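7,8-dihydro-6-hydroxymethylpterin pyrophosphokinase-dihydropteroate synthase (PDB 6JWS) probably makes the pterin diphosphate from 6-hydroxymethyl-7,8-dihydropterin and ATP, then joins it to 4-aminobenzoate to give 7,8-dihydropteroate in folate biosynthesis. Local coordinates at residues Phe574-Gly579 against Gln592-Tyr597. The protein carries 1 engineered substitution. Residues are numbered along the deposited sequence; the frame is centred on the assembly and turned at random.
With PT1 (pteroic acid), chain I.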
ATOM      1  N   PHE B 574      15.581  15.688   3.914  1.00 11.52           N
ATOM      2  CA  PHE B 574      16.494  14.826   3.181  1.00 11.91           C
ATOM      3  C   PHE B 574      15.909  14.515   1.816  1.00 10.52           C
ATOM      4  O   PHE B 574      14.697  14.318   1.688  1.00  9.40           O
ATOM      5  CB  PHE B 574      16.644  13.463   3.863  1.00 15.22           C
ATOM      6  CG  PHE B 574      17.407  13.455   5.163  1.00 19.24           C
ATOM      7  CD1 PHE B 574      17.041  14.281   6.212  1.00 24.24           C
ATOM      8  CD2 PHE B 574      18.421  12.548   5.388  1.00 20.62           C
ATOM      9  CE1 PHE B 574      17.748  14.244   7.410  1.00 30.74           C
ATOM     10  CE2 PHE B 574      19.147  12.529   6.568  1.00 20.76           C
ATOM     11  CZ  PHE B 574      18.817  13.387   7.576  1.00 24.56           C
ATOM     12  N   ASP B 575      16.807  14.409   0.824  1.00  9.34           N
ATOM     13  CA  ASP B 575      16.427  14.035  -0.528  1.00  8.92           C
ATOM     14  C   ASP B 575      17.519  13.126  -1.092  1.00  9.12           C
ATOM     15  O   ASP B 575      18.686  13.507  -1.136  1.00  9.45           O
ATOM     16  CB  ASP B 575      16.114  15.280  -1.375  1.00  8.09           C
ATOM     17  CG  ASP B 575      15.617  14.962  -2.778  1.00  8.54           C
ATOM     18  OD1 ASP B 575      15.710  13.786  -3.192  1.00  8.68           O
ATOM     19  OD2 ASP B 575      15.085  15.879  -3.447  1.00  8.63           O
ATOM     20  N   ILE B 576      17.131  11.934  -1.553  1.00  9.04           N
ATOM     21  CA  ILE B 576      18.056  10.890  -1.988  1.00  9.17           C
ATOM     22  C   ILE B 576      18.587  11.191  -3.392  1.00  8.64           C
ATOM     23  O   ILE B 576      19.517  10.531  -3.850  1.00  8.27           O
ATOM     24  CB  ILE B 576      17.317   9.548  -1.994  1.00  9.79           C
ATOM     25  CG1 ILE B 576      15.947   9.779  -2.638  1.00 10.59           C
ATOM     26  CG2 ILE B 576      17.174   9.044  -0.563  1.00  9.72           C
ATOM     27  CD1 ILE B 576      15.381   8.586  -3.281  1.00 12.93           C
ATOM     28  N   GLY B 577      17.937  12.130  -4.094  1.00  8.19           N
ATOM     29  CA  GLY B 577      18.355  12.596  -5.409  1.00  7.53           C
ATOM     30  C   GLY B 577      18.162  11.559  -6.516  1.00  7.47           C
ATOM     31  O   GLY B 577      19.129  11.158  -7.172  1.00  7.25           O
ATOM     32  N   LEU B 578      16.909  11.153  -6.759  1.00  7.35           N
ATOM     33  CA  LEU B 578      16.653  10.161  -7.793  1.00  7.73           C
ATOM     34  C   LEU B 578      17.183  10.665  -9.135  1.00  8.35           C
ATOM     35  O   LEU B 578      17.008  11.843  -9.479  1.00  8.22           O
ATOM     36  CB  LEU B 578      15.155   9.874  -7.878  1.00  7.56           C
ATOM     37  CG  LEU B 578      14.537   9.267  -6.618  1.00  7.61           C
ATOM     38  CD1 LEU B 578      13.019   9.318  -6.704  1.00  7.65           C
ATOM     39  CD2 LEU B 578      15.017   7.831  -6.399  1.00  7.40           C
ATOM     40  N   GLY B 579      17.824   9.762  -9.895  1.00  8.80           N
ATOM     41  CA  GLY B 579      18.318  10.136 -11.219  1.00  9.06           C
ATOM     42  C   GLY B 579      19.645  10.922 -11.182  1.00  9.37           C
ATOM     43  O   GLY B 579      20.212  11.226 -12.232  1.00  9.82           O
ATOM     44  N   GLN B 592      12.816   1.378  -3.174  1.00 11.94           N
ATOM     45  CA  GLN B 592      12.464   0.142  -2.479  1.00 13.07           C
ATOM     46  C   GLN B 592      12.879   0.227  -1.011  1.00 12.87           C
ATOM     47  O   GLN B 592      12.239  -0.388  -0.158  1.00 12.28           O
ATOM     48  CB  GLN B 592      13.125  -1.085  -3.108  1.00 13.26           C
ATOM     49  CG  GLN B 592      12.598  -1.378  -4.500  1.00 15.04           C
ATOM     50  CD  GLN B 592      13.352  -2.509  -5.162  1.00 16.42           C
ATOM     51  OE1 GLN B 592      14.506  -2.757  -4.851  1.00 18.82           O
ATOM     52  NE2 GLN B 592      12.706  -3.204  -6.087  1.00 17.16           N
ATOM     53  N   ASN B 593      13.911   1.042  -0.731  1.00 12.23           N
ATOM     54  CA  ASN B 593      14.532   1.090   0.582  1.00 12.20           C
ATOM     55  C   ASN B 593      14.288   2.426   1.269  1.00 12.48           C
ATOM     56  O   ASN B 593      15.086   2.854   2.111  1.00 13.10           O
ATOM     57  CB  ASN B 593      16.014   0.738   0.470  1.00 12.58           C
ATOM     58  CG  ASN B 593      16.187  -0.743   0.211  1.00 12.87           C
ATOM     59  OD1 ASN B 593      16.097  -1.548   1.134  1.00 14.17           O
ATOM     60  ND2 ASN B 593      16.369  -1.117  -1.037  1.00 12.13           N
ATOM     61  N   ILE B 594      13.174   3.071   0.920  1.00 12.41           N
ATOM     62  CA  ILE B 594      12.854   4.393   1.426  1.00 13.41           C
ATOM     63  C   ILE B 594      12.568   4.357   2.931  1.00 13.30           C
ATOM     64  O   ILE B 594      12.637   5.381   3.608  1.00 14.22           O
ATOM     65  CB  ILE B 594      11.721   5.018   0.581  1.00 14.78           C
ATOM     66  CG1 ILE B 594      11.783   6.545   0.532  1.00 15.45           C
ATOM     67  CG2 ILE B 594      10.350   4.512   1.023  1.00 14.82           C
ATOM     68  CD1 ILE B 594      13.052   7.105  -0.099  1.00 16.88           C
ATOM     69  N   HIS B 595      12.273   3.170   3.475  1.00 12.69           N
ATOM     70  CA  HIS B 595      11.946   3.022   4.881  1.00 12.06           C
ATOM     71  C   HIS B 595      13.099   3.500   5.762  1.00 11.38           C
ATOM     72  O   HIS B 595      12.882   3.876   6.924  1.00 10.29           O
ATOM     73  CB  HIS B 595      11.533   1.568   5.178  1.00 13.59           C
ATOM     74  CG  HIS B 595      12.679   0.610   5.074  1.00 14.25           C
ATOM     75  ND1 HIS B 595      13.000  -0.040   3.876  1.00 13.84           N
ATOM     76  CD2 HIS B 595      13.600   0.223   5.988  1.00 13.81           C
ATOM     77  CE1 HIS B 595      14.072  -0.789   4.060  1.00 13.69           C
ATOM     78  NE2 HIS B 595      14.466  -0.637   5.346  1.00 14.72           N
ATOM     79  N   VAL B 596      14.331   3.513   5.212  1.00 10.26           N
ATOM     80  CA  VAL B 596      15.466   3.919   6.035  1.00  9.20           C
ATOM     81  C   VAL B 596      15.354   5.392   6.447  1.00  9.38           C
ATOM     82  O   VAL B 596      16.122   5.812   7.318  1.00  9.10           O
ATOM     83  CB  VAL B 596      16.827   3.620   5.383  1.00  9.00           C
ATOM     84  CG1 VAL B 596      17.061   2.138   5.080  1.00  8.42           C
ATOM     85  CG2 VAL B 596      17.145   4.550   4.200  1.00  8.21           C
ATOM     86  N   TYR B 597      14.389   6.144   5.868  1.00  9.07           N
ATOM     87  CA  TYR B 597      14.143   7.558   6.184  1.00  9.96           C
ATOM     88  C   TYR B 597      12.921   7.763   7.089  1.00 10.67           C
ATOM     89  O   TYR B 597      12.423   8.884   7.193  1.00 10.74           O
ATOM     90  CB  TYR B 597      14.108   8.455   4.927  1.00  8.73           C
ATOM     91  CG  TYR B 597      15.414   8.430   4.164  1.00  8.98           C
ATOM     92  CD1 TYR B 597      16.513   9.180   4.580  1.00  8.86           C
ATOM     93  CD2 TYR B 597      15.586   7.604   3.064  1.00  8.49           C
ATOM     94  CE1 TYR B 597      17.739   9.122   3.922  1.00  8.83           C
ATOM     95  CE2 TYR B 597      16.804   7.529   2.402  1.00  8.47           C
ATOM     96  CZ  TYR B 597      17.883   8.289   2.826  1.00  8.70           C
ATOM     97  OH  TYR B 597      19.081   8.206   2.173  1.00  8.72           O
TER
HETATM   98  C2  PT1 I 801      15.199  16.545  -7.143  1.00  8.52           C
HETATM   99  C3  PT1 I 801      15.394  17.524  -8.213  1.00  8.58           C
HETATM  100  C5  PT1 I 801      15.593  18.915  -7.795  1.00  8.38           C
HETATM  101  N6  PT1 I 801      15.389  17.199  -9.528  1.00  9.25           N
HETATM  102  C7  PT1 I 801      15.435  18.238  -5.501  1.00  8.49           C
HETATM  103  N9  PT1 I 801      15.596  19.205  -6.462  1.00  8.42           N
HETATM  104  C10 PT1 I 801      15.605  18.167 -10.458  1.00  9.10           C
HETATM  105  N11 PT1 I 801      15.461  18.561  -4.157  1.00  8.25           N
HETATM  106  C12 PT1 I 801      15.824  19.482 -10.064  1.00  8.68           C
HETATM  107  C21 PT1 I 801      16.544  12.083 -14.984  1.00 11.14           C
HETATM  108  O22 PT1 I 801      15.672  11.915 -15.879  1.00 12.07           O
HETATM  109  O1  PT1 I 801      15.017  15.255  -7.451  1.00  8.65           O
HETATM  110  N4  PT1 I 801      15.221  16.941  -5.852  1.00  8.46           N
HETATM  111  N8  PT1 I 801      15.796  19.828  -8.760  1.00  8.24           N
HETATM  112  C13 PT1 I 801      15.643  17.777 -11.911  1.00  9.75           C
HETATM  113  N14 PT1 I 801      16.890  17.004 -12.158  1.00 10.13           N
HETATM  114  C15 PT1 I 801      16.829  15.830 -12.829  1.00 10.05           C
HETATM  115  C16 PT1 I 801      17.744  14.797 -12.534  1.00  9.83           C
HETATM  116  C17 PT1 I 801      15.829  15.670 -13.843  1.00  9.72           C
HETATM  117  C18 PT1 I 801      17.648  13.575 -13.244  1.00 10.20           C
HETATM  118  C19 PT1 I 801      15.758  14.449 -14.558  1.00 10.02           C
HETATM  119  C20 PT1 I 801      16.655  13.397 -14.243  1.00 10.55           C
HETATM  120  O23 PT1 I 801      17.321  11.156 -14.700  1.00 11.41           O
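Y597 meets, through its ring, F574 on strand 572-575 and I576 just past its end, whose side chains both set out toward 592-597. The methyl CG2 of I576 meets the far half of the phenol ring, 3.4 Å from Y597 CE2 and nearly as close to CZ and OH, so it sits against the hydroxyl-bearing end. On the CE1 side of the same ring, Y597 CE1 lies 3.8 Å from F574 CD2, an oblique approach. The two aromatic rings are neither stacked nor edge-to-face: their centroids are 6.0 Å apart and their planes are inclined at 57°. The other branch of I576 reaches I594, with 4.2 Å between the two CD1 methyls; chi1 of 44° sets CG1 between the backbone N and the carbonyl carbon and puts CG2 beside the backbone N, anti to the carbonyl carbon, where it meets the tyrosine. All four residues are buried and meet through van der Waals contacts alone. In the TIM barrel of the dihydropteroate synthase part, strand 572-575 is followed by helix 584-592, and 592-597 begins the return toward strand 603-604, so the contact joins the C-terminal end of one barrel strand to the turn after the next helix. That turn is a short 3-10 segment, held by the bond from Y597 N to I594 O (3.0 Å). The side chain of D575 sets out away from 592-597, and its carboxylate meets the bound pteroic acid: D575 OD2 accepts from N11 of the pterin at 2.8 Å. The carboxylate is steadied by an Asx turn in which G577 N donates to D575 OD1 (2.9 Å, 163°), from above the carboxylate plane. Farther out, F574 stacks on Y600, and K582 NZ binds the carbonyls of I576 and G577.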